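Local coordinates for arylamine n-acetyltransferase (Mycobacterium smegmatis, PDB 1W5R), which catalyses transfer of an acetyl group, probably from acetyl-coenzyme A, to arylamines, through a cysteine-containing catalytic triad that is altered in this variant, at residues H29-A34 / Y82-L87; S38-N43 / F256-G261; G49-D54 / V199-G204; R126-V131 / P178-T183; Q136-P141 / H166-Q171. The protein carries 1 engineered substitution. One frame throughout, in Å; residues are numbered along the deposited sequence.

Five contacts join the helical part of the fold, its sheets and its loops. Contact 4 holds Asp130, the probable triad aspartate; contact 5, its centre about 7 Å away, adds the adjacent strand and is joined to it by a bond from Thr137 OG1 to Asp130 O. In contact 1, helix 25-38 packs on contacts 4 and 5 through Val32, which meets Val129, Val131 and the 136-141 loop. Segment 38-43 of contact 2 follows that helix. Phe41 of contact 2 and Val199 of contact 3, contacts whose centres are about 18 Å apart, both touch Gln73, probably the engineered replacement for the nucleophilic cysteine. Contacts 2 and 4 lie on opposite sides of the chain's centre, about 23 Å apart between centres.

Contact 1 (H29-A34 / Y82-L87)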
# COMPACT_ATOMS: atom_id res chain seq x y z
N HIS A 29 3.57 29.78 -5.48
CA HIS A 29 2.85 28.62 -4.94
C HIS A 29 2.36 27.67 -6.04
O HIS A 29 2.51 26.44 -5.95
CB HIS A 29 1.66 29.08 -4.09
CG HIS A 29 2.04 29.59 -2.74
ND1 HIS A 29 2.03 28.80 -1.61
CD2 HIS A 29 2.45 30.82 -2.33
CE1 HIS A 29 2.42 29.51 -0.57
NE2 HIS A 29 2.67 30.74 -0.98
N ALA A 30 1.76 28.22 -7.09
CA ALA A 30 1.22 27.41 -8.17
C ALA A 30 2.30 26.62 -8.91
O ALA A 30 2.11 25.45 -9.23
CB ALA A 30 0.42 28.27 -9.16
N ILE A 31 3.43 27.28 -9.17
CA ILE A 31 4.53 26.62 -9.88
C ILE A 31 5.13 25.49 -9.05
O ILE A 31 5.35 24.40 -9.57
CB ILE A 31 5.60 27.64 -10.32
CG1 ILE A 31 5.06 28.51 -11.46
CG2 ILE A 31 6.89 26.92 -10.76
CD1 ILE A 31 6.06 29.50 -12.01
N VAL A 32 5.38 25.73 -7.77
CA VAL A 32 5.94 24.68 -6.89
C VAL A 32 5.00 23.46 -6.89
O VAL A 32 5.45 22.32 -7.06
CB VAL A 32 6.18 25.21 -5.44
CG1 VAL A 32 6.46 24.07 -4.45
CG2 VAL A 32 7.33 26.22 -5.42
N ALA A 33 3.70 23.69 -6.74
CA ALA A 33 2.74 22.59 -6.70
C ALA A 33 2.70 21.82 -8.03
O ALA A 33 2.63 20.59 -8.05
CB ALA A 33 1.34 23.10 -6.33
N ALA A 34 2.74 22.54 -9.14
CA ALA A 34 2.69 21.91 -10.45
C ALA A 34 3.97 21.12 -10.74
O ALA A 34 3.93 19.99 -11.24
CB ALA A 34 2.47 22.97 -11.53
N TYR A 82 16.27 28.78 -12.94
CA TYR A 82 16.27 29.46 -14.24
C TYR A 82 14.87 29.93 -14.60
O TYR A 82 14.70 31.06 -15.07
CB TYR A 82 16.80 28.54 -15.35
CG TYR A 82 18.26 28.17 -15.20
CD1 TYR A 82 18.66 26.83 -15.06
CD2 TYR A 82 19.25 29.16 -15.21
CE1 TYR A 82 20.02 26.50 -14.93
CE2 TYR A 82 20.59 28.84 -15.08
CZ TYR A 82 20.98 27.51 -14.95
OH TYR A 82 22.30 27.19 -14.82
N VAL A 83 13.88 29.07 -14.37
CA VAL A 83 12.50 29.40 -14.70
C VAL A 83 12.04 30.62 -13.92
O VAL A 83 11.46 31.56 -14.50
CB VAL A 83 11.54 28.21 -14.44
CG1 VAL A 83 10.10 28.67 -14.49
CG2 VAL A 83 11.79 27.11 -15.44
N LEU A 84 12.30 30.64 -12.61
CA LEU A 84 11.82 31.74 -11.78
C LEU A 84 12.49 33.06 -12.13
O LEU A 84 11.82 34.10 -12.18
CB LEU A 84 11.97 31.43 -10.29
CG LEU A 84 11.13 30.26 -9.78
CD1 LEU A 84 11.46 30.03 -8.33
CD2 LEU A 84 9.60 30.42 -9.96
N GLU A 85 13.79 33.02 -12.40
CA GLU A 85 14.55 34.17 -12.90
C GLU A 85 13.94 34.73 -14.17
O GLU A 85 13.77 35.96 -14.31
CB GLU A 85 15.97 33.74 -13.23
CG GLU A 85 16.87 33.72 -12.07
CD GLU A 85 18.33 33.62 -12.47
OE1 GLU A 85 18.66 32.88 -13.44
OE2 GLU A 85 19.13 34.26 -11.78
N GLU A 86 13.63 33.84 -15.11
CA GLU A 86 13.12 34.26 -16.40
C GLU A 86 11.78 34.97 -16.21
O GLU A 86 11.51 35.97 -16.88
CB GLU A 86 13.00 33.06 -17.36
CG GLU A 86 12.43 33.37 -18.75
CD GLU A 86 13.27 34.35 -19.57
OE1 GLU A 86 14.47 34.55 -19.27
OE2 GLU A 86 12.71 34.93 -20.52
N LEU A 87 10.99 34.47 -15.26
CA LEU A 87 9.66 35.03 -14.99
C LEU A 87 9.68 36.36 -14.24
O LEU A 87 8.65 37.05 -14.21
CB LEU A 87 8.77 34.00 -14.27
CG LEU A 87 8.28 32.81 -15.09
CD1 LEU A 87 7.59 31.75 -14.23
CD2 LEU A 87 7.33 33.24 -16.21
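Ile31 sends its CD1 methyl across the gap between two helices and overlaps the ends of Leu84 and Leu87. Helix 25-38 supplies the isoleucine and helix 73-87 both leucines, which stand three residues apart and so lie on the same side of their helix. The closer of the two meetings is with Leu87: the side chains reach for each other tip to tip, and Ile31 CD1 comes to 3.5 Å from Leu87 CD1, a tight approach for two methyl groups. Leu84 is met differently. It and Ile31 slide past one another in opposite directions, and the distance from Ile31 CD1 to Leu84 CD2 is a looser 4.2 Å. One methyl thus serves both leucines.

The reach of the isoleucine follows from its torsions. CG1 lies opposite the carbonyl carbon (chi1 -71°) and CD1 continues the chain in an extended line (chi2 -178°), which carries the methyl well beyond the helix surface. That length matters because the backbones stay apart, with 9.1 Å between Ile31 CA and Leu84 CA at their nearest.

The contact belongs to the helical N-terminal part of the fold. Tyr11 of helix 8-14 packs on Ile31 and Val83, Leu8 of the same helix on Leu87, while strand 90-98 meets Leu84 through Val91. With no hydrogen bond or charge pair between the segments, their mutual hold depends on the fit of buried hydrocarbon groups and the exclusion of water, which set no strict direction and would probably allow small shifts of one helix against the other.

Contact 2 (S38-N43 / F256-G261); sequences SIPFEN and FGIDLG
Ile258 meets both Pro40 and Glu42: its longer branch lies against both, CG2 against the glutamate alone. Its CG1 lies 3.6 Å from Pro40 CG, the two side chains crossing obliquely, and its CD1 rests on the aliphatic part of the glutamate, 3.8 Å from Glu42 CB. The other branch, CG2, is 3.7 Å from Glu42 OE2. Pro40 has a second neighbour in the backbone, since its CG also sits 3.5 Å from Phe256 O. That carbonyl accepts a hydrogen bond from a water at 2.6 Å from Phe256 O, and the same water donates more distantly to Ser38 O, so a solvent molecule bridges the two segments beside the proline ring.

Residues 41-42 form a short, weakly bonded strand at the edge of an antiparallel sheet, beside strand 212-216, and the partner segment is the loop that leaves helix 245-255, turning at Gly257 with positive phi. In Glu42, CG stands between the backbone N and carbonyl carbon (chi1 52°), and the chain then bends at chi2 (125°), its methylenes against the isoleucine. The carboxylate end is anchored by others: OE2 makes a salt bridge with Arg69 and takes the N-H of Gly70, while OE1 accepts from Leu44 N. Further along the loop, Asp259 OD1 accepts from Gly261 N in an Asx turn.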
# COMPACT_ATOMS: atom_id res chain seq x y z
N SER A 38 4.50 16.95 -11.38
CA SER A 38 4.77 16.70 -12.80
C SER A 38 6.15 16.16 -13.16
O SER A 38 6.28 15.41 -14.13
CB SER A 38 4.56 17.99 -13.60
OG SER A 38 3.24 18.50 -13.47
N ILE A 39 7.17 16.59 -12.41
CA ILE A 39 8.55 16.19 -12.72
C ILE A 39 9.06 15.39 -11.52
O ILE A 39 9.22 15.95 -10.43
CB ILE A 39 9.48 17.41 -13.03
CG1 ILE A 39 8.87 18.33 -14.10
CG2 ILE A 39 10.87 16.93 -13.48
CD1 ILE A 39 9.73 19.57 -14.42
N PRO A 40 9.28 14.09 -11.70
CA PRO A 40 9.69 13.29 -10.56
C PRO A 40 11.15 13.48 -10.17
O PRO A 40 11.99 13.87 -10.99
CB PRO A 40 9.44 11.86 -11.04
CG PRO A 40 9.73 11.93 -12.53
CD PRO A 40 9.17 13.28 -12.93
N PHE A 41 11.45 13.21 -8.90
CA PHE A 41 12.83 13.00 -8.47
C PHE A 41 13.25 11.63 -9.03
O PHE A 41 12.52 10.64 -8.92
CB PHE A 41 12.91 12.99 -6.94
CG PHE A 41 14.30 12.91 -6.41
CD1 PHE A 41 14.92 14.06 -5.90
CD2 PHE A 41 14.99 11.69 -6.38
CE1 PHE A 41 16.22 13.99 -5.39
CE2 PHE A 41 16.30 11.62 -5.88
CZ PHE A 41 16.92 12.78 -5.38
N GLU A 42 14.43 11.57 -9.65
CA GLU A 42 15.02 10.27 -10.00
C GLU A 42 16.52 10.42 -10.14
O GLU A 42 17.04 11.50 -10.45
CB GLU A 42 14.45 9.70 -11.30
CG GLU A 42 14.51 10.70 -12.46
CD GLU A 42 15.24 10.19 -13.68
OE1 GLU A 42 16.37 9.69 -13.52
OE2 GLU A 42 14.70 10.35 -14.78
N ASN A 43 17.21 9.31 -9.91
CA ASN A 43 18.67 9.27 -10.07
C ASN A 43 19.10 8.17 -11.03
O ASN A 43 20.12 7.54 -10.82
CB ASN A 43 19.36 9.05 -8.72
CG ASN A 43 19.14 7.65 -8.20
OD1 ASN A 43 18.05 7.10 -8.37
ND2 ASN A 43 20.17 7.05 -7.60
N PHE A 256 5.48 6.80 -12.25
CA PHE A 256 6.28 8.01 -12.14
C PHE A 256 6.44 8.81 -13.43
O PHE A 256 6.99 9.92 -13.44
CB PHE A 256 7.64 7.69 -11.50
CG PHE A 256 7.56 7.31 -10.05
CD1 PHE A 256 7.71 5.98 -9.65
CD2 PHE A 256 7.33 8.28 -9.08
CE1 PHE A 256 7.65 5.62 -8.29
CE2 PHE A 256 7.25 7.94 -7.73
CZ PHE A 256 7.41 6.61 -7.33
N GLY A 257 5.97 8.25 -14.54
CA GLY A 257 5.94 8.97 -15.82
C GLY A 257 7.29 9.23 -16.47
O GLY A 257 7.44 10.21 -17.21
N ILE A 258 8.26 8.36 -16.21
CA ILE A 258 9.61 8.52 -16.76
C ILE A 258 9.78 7.65 -18.01
O ILE A 258 9.53 6.44 -17.98
CB ILE A 258 10.72 8.17 -15.72
CG1 ILE A 258 10.64 9.13 -14.52
CG2 ILE A 258 12.12 8.22 -16.37
CD1 ILE A 258 11.42 8.64 -13.29
N ASP A 259 10.23 8.30 -19.08
CA ASP A 259 10.51 7.62 -20.35
C ASP A 259 11.89 6.96 -20.33
O ASP A 259 12.91 7.65 -20.39
CB ASP A 259 10.41 8.63 -21.50
CG ASP A 259 10.78 8.02 -22.86
OD1 ASP A 259 10.70 6.78 -23.02
OD2 ASP A 259 11.14 8.79 -23.77
N LEU A 260 11.91 5.63 -20.24
CA LEU A 260 13.16 4.85 -20.20
C LEU A 260 13.76 4.59 -21.59
O LEU A 260 14.90 4.12 -21.71
CB LEU A 260 12.97 3.54 -19.44
CG LEU A 260 12.71 3.58 -17.93
CD1 LEU A 260 12.44 2.18 -17.42
CD2 LEU A 260 13.88 4.21 -17.17
N GLY A 261 12.99 4.88 -22.64
CA GLY A 261 13.51 4.88 -24.01
C GLY A 261 14.75 5.76 -24.13
O GLY A 261 15.66 5.46 -24.90
O HOH W 1 6.06 12.24 -14.17

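Contact 3 (G49-D54 / V199-G204)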
# COMPACT_ATOMS: atom_id res chain seq x y z
N GLY A 49 25.82 5.07 -13.98
CA GLY A 49 27.20 5.54 -14.22
C GLY A 49 27.29 6.77 -15.11
O GLY A 49 28.37 7.09 -15.64
N ILE A 50 26.18 7.48 -15.28
CA ILE A 50 26.16 8.72 -16.05
C ILE A 50 26.19 9.89 -15.04
O ILE A 50 25.22 10.10 -14.31
CB ILE A 50 24.88 8.83 -16.93
CG1 ILE A 50 24.77 7.62 -17.87
CG2 ILE A 50 24.88 10.12 -17.71
CD1 ILE A 50 23.37 7.40 -18.44
N PRO A 51 27.31 10.63 -14.98
CA PRO A 51 27.39 11.76 -14.07
C PRO A 51 26.35 12.84 -14.37
O PRO A 51 25.88 12.97 -15.51
CB PRO A 51 28.80 12.31 -14.33
CG PRO A 51 29.57 11.13 -14.83
CD PRO A 51 28.58 10.45 -15.72
N VAL A 52 26.02 13.62 -13.34
CA VAL A 52 25.24 14.84 -13.49
C VAL A 52 26.24 15.96 -13.24
O VAL A 52 26.49 16.35 -12.10
CB VAL A 52 24.07 14.93 -12.50
CG1 VAL A 52 23.28 16.21 -12.74
CG2 VAL A 52 23.16 13.73 -12.66
N ALA A 53 26.84 16.42 -14.34
CA ALA A 53 28.00 17.30 -14.31
C ALA A 53 27.68 18.74 -14.74
O ALA A 53 28.33 19.69 -14.30
CB ALA A 53 29.10 16.73 -15.21
N ASP A 54 26.67 18.88 -15.59
CA ASP A 54 26.38 20.14 -16.28
C ASP A 54 25.05 20.68 -15.77
O ASP A 54 24.00 20.08 -16.02
CB ASP A 54 26.33 19.86 -17.79
CG ASP A 54 26.06 21.10 -18.63
OD1 ASP A 54 25.71 22.17 -18.09
OD2 ASP A 54 26.21 20.98 -19.87
N VAL A 199 28.12 13.91 -5.81
CA VAL A 199 26.91 13.14 -5.47
C VAL A 199 26.61 12.10 -6.56
O VAL A 199 26.08 11.02 -6.27
CB VAL A 199 25.70 14.08 -5.29
CG1 VAL A 199 24.46 13.28 -4.90
CG2 VAL A 199 25.97 15.08 -4.17
N SER A 200 26.95 12.44 -7.81
CA SER A 200 26.61 11.56 -8.94
C SER A 200 27.72 10.57 -9.30
O SER A 200 27.47 9.69 -10.14
CB SER A 200 26.16 12.37 -10.17
OG SER A 200 27.26 13.10 -10.73
N THR A 201 28.90 10.69 -8.69
CA THR A 201 30.02 9.77 -9.04
C THR A 201 30.74 9.10 -7.89
O THR A 201 31.43 8.10 -8.12
CB THR A 201 31.08 10.43 -9.94
OG1 THR A 201 31.78 11.44 -9.22
CG2 THR A 201 30.44 11.03 -11.16
N HIS A 202 30.63 9.62 -6.67
CA HIS A 202 31.36 8.98 -5.58
C HIS A 202 30.74 7.60 -5.32
O HIS A 202 29.52 7.50 -5.18
CB HIS A 202 31.36 9.84 -4.32
CG HIS A 202 32.27 9.31 -3.26
ND1 HIS A 202 31.92 8.24 -2.46
CD2 HIS A 202 33.52 9.66 -2.90
CE1 HIS A 202 32.92 7.97 -1.64
NE2 HIS A 202 33.91 8.81 -1.89
N PRO A 203 31.57 6.53 -5.26
CA PRO A 203 31.03 5.16 -5.18
C PRO A 203 30.26 4.84 -3.90
O PRO A 203 29.55 3.82 -3.86
CB PRO A 203 32.27 4.27 -5.32
CG PRO A 203 33.41 5.12 -4.93
CD PRO A 203 33.05 6.53 -5.30
N GLY A 204 30.38 5.70 -2.89
CA GLY A 204 29.62 5.57 -1.64
C GLY A 204 28.39 6.46 -1.56
O GLY A 204 27.66 6.42 -0.56
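The loop 49-54 passes close beside the C-terminal part of helix 189-201, bringing Pro51 CA to 5.2 Å from Ser200 CA, the nearest such approach of the two backbones. At this point Ser200 points its side chain toward the loop, and Ser200 OG accepts the backbone N-H of Val52 at 2.9 Å, in a nearly straight bond of 166°. The hydroxyl is also tied back to the carbonyl of Ser196 one turn earlier, so it links loop and helix through a single oxygen. Its torsion suits both tasks, with OG between the backbone N and the carbonyl carbon (chi1 69°). Ser196 adds a second link, its own hydroxyl bonding to Val52 O.

The loop begins where helix 44-47 stops in a Schellman motif, with Gly49 at C-prime: Ile50 N bonds to Asp45 O and Gly49 N to Pro46 O. Beyond it the chain runs extended into Pro51 and Val52. Van der Waals contacts flank the serine bond. Thr201 CG2 touches the proline ring, 3.8 Å from Pro51 CG, while its hydroxyl turns to Trp197 O. Val52 CB lies 4.0 Å from Ser200 CB, and Tyr72 packs against both of these residues.

Contact 4 (R126-V131 / P178-T183); sequences RYLVDV and PLYTFT
The ring of Tyr180 and the carboxylate of Asp130 come from opposite directions and meet at the phenol end, their planes 65° apart. Asp130 OD2 approaches the ring obliquely, 2.7 Å from Tyr180 OH and 3.2 Å from Tyr180 CE2. The hydroxyl donates to OD2, but the bond is weak. His113 meets the tyrosine ring edge-to-face, and Phe133 meets it too. Phe182 turns its ring to the same side of the strand and has the ring of His166 against it, planes about 15° apart; Leu128 CD2 reaches it obliquely, 4.3 Å from Phe182 CZ. The same methyl lies 3.9 Å from Tyr180 OH, so Leu128 touches both aromatic side chains.

These side chains span a wide gap: the nearest CA atoms, Leu128 and Phe182, are 10.9 Å apart. Asp130 extends across it with CG opposite its backbone N (chi1 177°), whereas Tyr180 holds its ring between N and carbonyl carbon. A classic beta bulge, in which Leu179 and Tyr180 both face Leu168, interrupts the strand here.

The carboxylate is gripped at both oxygens. OD1 takes bonds from Asn77 ND2 and Gly132 N, and OD2 also bonds to His113 NE2. Asp130 and His113 probably supply two members of the Cys-His-Asp catalytic triad of arylamine N-acetyltransferases, whose cysteine is replaced in this engineered variant, with Tyr180 in the second shell.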
# COMPACT_ATOMS: atom_id res chain seq x y z
N ARG A 126 12.47 37.06 1.81
CA ARG A 126 12.78 36.00 0.87
C ARG A 126 12.07 34.71 1.24
O ARG A 126 11.63 34.54 2.38
CB ARG A 126 14.29 35.75 0.80
CG ARG A 126 15.10 37.00 0.46
CD ARG A 126 16.54 36.66 0.13
NE ARG A 126 16.67 36.09 -1.21
CZ ARG A 126 16.85 36.79 -2.33
NH1 ARG A 126 16.89 38.12 -2.29
NH2 ARG A 126 16.96 36.18 -3.50
N TYR A 127 11.94 33.82 0.25
CA TYR A 127 11.30 32.53 0.43
C TYR A 127 12.25 31.40 0.12
O TYR A 127 13.01 31.45 -0.86
CB TYR A 127 10.08 32.43 -0.48
CG TYR A 127 9.00 33.38 -0.05
CD1 TYR A 127 9.02 34.72 -0.46
CD2 TYR A 127 7.99 32.95 0.80
CE1 TYR A 127 8.02 35.61 -0.02
CE2 TYR A 127 7.00 33.82 1.23
CZ TYR A 127 7.02 35.13 0.82
OH TYR A 127 6.02 35.96 1.27
N LEU A 128 12.22 30.38 0.97
CA LEU A 128 12.89 29.11 0.66
C LEU A 128 12.03 28.32 -0.31
O LEU A 128 10.83 28.12 -0.08
CB LEU A 128 13.14 28.30 1.93
CG LEU A 128 13.79 26.92 1.71
CD1 LEU A 128 15.16 27.04 1.07
CD2 LEU A 128 13.83 26.17 3.02
N VAL A 129 12.65 27.88 -1.41
CA VAL A 129 11.96 27.07 -2.40
C VAL A 129 12.84 25.84 -2.64
O VAL A 129 14.04 25.97 -2.89
CB VAL A 129 11.72 27.85 -3.72
CG1 VAL A 129 11.13 26.95 -4.77
CG2 VAL A 129 10.78 29.04 -3.44
N ASP A 130 12.24 24.66 -2.54
CA ASP A 130 13.00 23.43 -2.72
C ASP A 130 12.07 22.38 -3.28
O ASP A 130 11.23 21.86 -2.57
CB ASP A 130 13.59 22.98 -1.38
CG ASP A 130 14.35 21.66 -1.47
OD1 ASP A 130 14.61 21.16 -2.59
OD2 ASP A 130 14.71 21.13 -0.38
N VAL A 131 12.20 22.12 -4.57
CA VAL A 131 11.39 21.09 -5.22
C VAL A 131 12.26 19.86 -5.56
O VAL A 131 11.85 18.99 -6.32
CB VAL A 131 10.66 21.62 -6.48
CG1 VAL A 131 9.67 22.73 -6.09
CG2 VAL A 131 11.66 22.11 -7.53
N PRO A 178 14.73 16.83 11.35
CA PRO A 178 15.62 17.67 10.56
C PRO A 178 15.92 17.03 9.21
O PRO A 178 16.17 15.81 9.12
CB PRO A 178 16.89 17.72 11.44
CG PRO A 178 16.38 17.45 12.85
CD PRO A 178 15.34 16.42 12.63
N LEU A 179 15.89 17.85 8.16
CA LEU A 179 16.12 17.39 6.80
C LEU A 179 17.51 17.78 6.32
O LEU A 179 18.29 16.91 5.91
CB LEU A 179 15.06 17.94 5.85
CG LEU A 179 13.59 17.63 6.18
CD1 LEU A 179 12.73 18.19 5.07
CD2 LEU A 179 13.32 16.13 6.41
N TYR A 180 17.82 19.07 6.37
CA TYR A 180 19.13 19.52 5.96
C TYR A 180 19.46 20.85 6.60
O TYR A 180 18.57 21.54 7.12
CB TYR A 180 19.22 19.61 4.43
CG TYR A 180 18.15 20.43 3.75
CD1 TYR A 180 18.23 21.83 3.66
CD2 TYR A 180 17.04 19.81 3.15
CE1 TYR A 180 17.25 22.59 3.01
CE2 TYR A 180 16.06 20.56 2.49
CZ TYR A 180 16.17 21.96 2.43
OH TYR A 180 15.23 22.71 1.75
N THR A 181 20.75 21.19 6.58
CA THR A 181 21.22 22.47 7.03
C THR A 181 21.75 23.23 5.82
O THR A 181 22.17 22.62 4.85
CB THR A 181 22.34 22.32 8.08
OG1 THR A 181 23.50 21.73 7.48
CG2 THR A 181 21.88 21.47 9.26
N PHE A 182 21.70 24.55 5.87
CA PHE A 182 22.21 25.36 4.77
C PHE A 182 22.56 26.76 5.26
O PHE A 182 22.02 27.22 6.28
CB PHE A 182 21.18 25.44 3.63
CG PHE A 182 19.91 26.18 3.99
CD1 PHE A 182 19.76 27.52 3.68
CD2 PHE A 182 18.85 25.51 4.61
CE1 PHE A 182 18.57 28.20 3.99
CE2 PHE A 182 17.67 26.19 4.93
CZ PHE A 182 17.53 27.53 4.62
N THR A 183 23.46 27.43 4.54
CA THR A 183 23.69 28.85 4.78
C THR A 183 23.06 29.67 3.66
O THR A 183 22.69 29.14 2.61
CB THR A 183 25.20 29.20 4.90
OG1 THR A 183 25.80 29.22 3.59
CG2 THR A 183 25.94 28.22 5.82

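Contact 5 (Q136-P141 / H166-Q171)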
# COMPACT_ATOMS: atom_id res chain seq x y z
N GLN A 136 10.20 13.85 0.44
CA GLN A 136 9.89 14.76 1.54
C GLN A 136 10.16 16.23 1.19
O GLN A 136 10.29 17.07 2.08
CB GLN A 136 10.64 14.34 2.82
CG GLN A 136 10.09 14.93 4.13
CD GLN A 136 8.61 14.62 4.36
OE1 GLN A 136 7.76 15.53 4.41
NE2 GLN A 136 8.30 13.35 4.47
N THR A 137 10.24 16.54 -0.10
CA THR A 137 10.53 17.92 -0.51
C THR A 137 9.41 18.87 -0.13
O THR A 137 8.22 18.48 -0.06
CB THR A 137 10.79 18.01 -2.03
OG1 THR A 137 11.62 19.15 -2.30
CG2 THR A 137 9.48 18.07 -2.83
N LEU A 138 9.77 20.13 0.11
CA LEU A 138 8.77 21.18 0.34
C LEU A 138 7.78 21.28 -0.81
O LEU A 138 8.16 21.27 -1.98
CB LEU A 138 9.43 22.54 0.50
CG LEU A 138 9.89 22.95 1.90
CD1 LEU A 138 10.75 24.19 1.85
CD2 LEU A 138 8.69 23.21 2.82
N THR A 139 6.49 21.39 -0.46
CA THR A 139 5.43 21.46 -1.45
C THR A 139 4.78 22.84 -1.52
O THR A 139 3.81 23.06 -2.26
CB THR A 139 4.36 20.39 -1.18
OG1 THR A 139 3.75 20.63 0.10
CG2 THR A 139 4.99 18.98 -1.25
N SER A 140 5.36 23.77 -0.77
CA SER A 140 5.04 25.20 -0.85
C SER A 140 6.34 25.95 -0.70
O SER A 140 7.27 25.45 -0.09
CB SER A 140 4.15 25.64 0.34
OG SER A 140 2.98 24.87 0.43
N PRO A 141 6.39 27.20 -1.21
CA PRO A 141 7.45 28.08 -0.76
C PRO A 141 7.17 28.44 0.70
O PRO A 141 5.99 28.53 1.08
CB PRO A 141 7.28 29.32 -1.64
CG PRO A 141 5.87 29.32 -2.05
CD PRO A 141 5.46 27.87 -2.14
N HIS A 166 21.21 27.50 8.95
CA HIS A 166 19.79 27.19 9.07
C HIS A 166 19.58 25.70 9.00
O HIS A 166 20.33 24.98 8.33
CB HIS A 166 18.99 27.85 7.95
CG HIS A 166 19.07 29.34 7.93
ND1 HIS A 166 17.98 30.15 8.15
CD2 HIS A 166 20.12 30.17 7.69
CE1 HIS A 166 18.35 31.42 8.06
NE2 HIS A 166 19.64 31.45 7.78
N THR A 167 18.56 25.23 9.71
CA THR A 167 18.10 23.85 9.58
C THR A 167 16.64 23.86 9.16
O THR A 167 15.83 24.52 9.80
CB THR A 167 18.23 23.08 10.90
OG1 THR A 167 19.61 23.02 11.29
CG2 THR A 167 17.70 21.66 10.76
N LEU A 168 16.31 23.14 8.09
CA LEU A 168 14.92 22.88 7.75
C LEU A 168 14.47 21.55 8.33
O LEU A 168 15.14 20.53 8.13
CB LEU A 168 14.74 22.83 6.23
CG LEU A 168 13.29 22.61 5.78
CD1 LEU A 168 12.44 23.83 6.09
CD2 LEU A 168 13.24 22.28 4.29
N ALA A 169 13.35 21.57 9.04
CA ALA A 169 12.74 20.36 9.58
C ALA A 169 11.31 20.21 9.09
O ALA A 169 10.65 21.20 8.74
CB ALA A 169 12.76 20.35 11.10
N ALA A 170 10.84 18.97 9.06
CA ALA A 170 9.46 18.65 8.69
C ALA A 170 8.81 17.85 9.80
O ALA A 170 9.47 17.01 10.45
CB ALA A 170 9.42 17.85 7.41
N GLN A 171 7.53 18.10 10.03
CA GLN A 171 6.78 17.32 10.99
C GLN A 171 6.25 16.11 10.25
O GLN A 171 5.24 16.18 9.54
CB GLN A 171 5.63 18.14 11.60
CG GLN A 171 4.98 17.46 12.79
CD GLN A 171 3.79 18.23 13.27
OE1 GLN A 171 3.93 19.33 13.82
NE2 GLN A 171 2.61 17.68 13.05
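Leu138 and Leu168 make the apolar part of this contact, reaching toward each other tip to tip from a loop and a strand. Leu168 CD2 lies 4.0 Å from Leu138 CD1 and 4.2 Å from Leu138 CG, an unstrained spacing for branched hydrocarbons. The first torsion of Leu168 is fully extended from N to CG (chi1 -178°), a course that carries its methyls away from strand 165-172 and toward the loop. Leu138 starts from a CB that does not aim at the strand, yet the end of its side chain swings nearer.

A mixed contact of lesser closeness lies beside it. The side chain of Gln136 bends at its second torsion (chi2 56°), and its end lies loosely beside the methyl of Ala170. The backbones stay apart here, with 8.2 Å between Gln136 CA and Ala170 CA.

Polar bonds hold the loop from other directions. Thr137 OG1 bonds to Asp130 O and Phe133 N, Thr137 O to Arg221, and Gln136 O to the hydroxyl of Tyr157, whose strand 157-162 borders the one carrying Leu168. Between the two segments themselves there is no hydrogen bond. Across the contact itself the hold is therefore mainly apolar, with the loop's polar groups bonded to other parts of the fold.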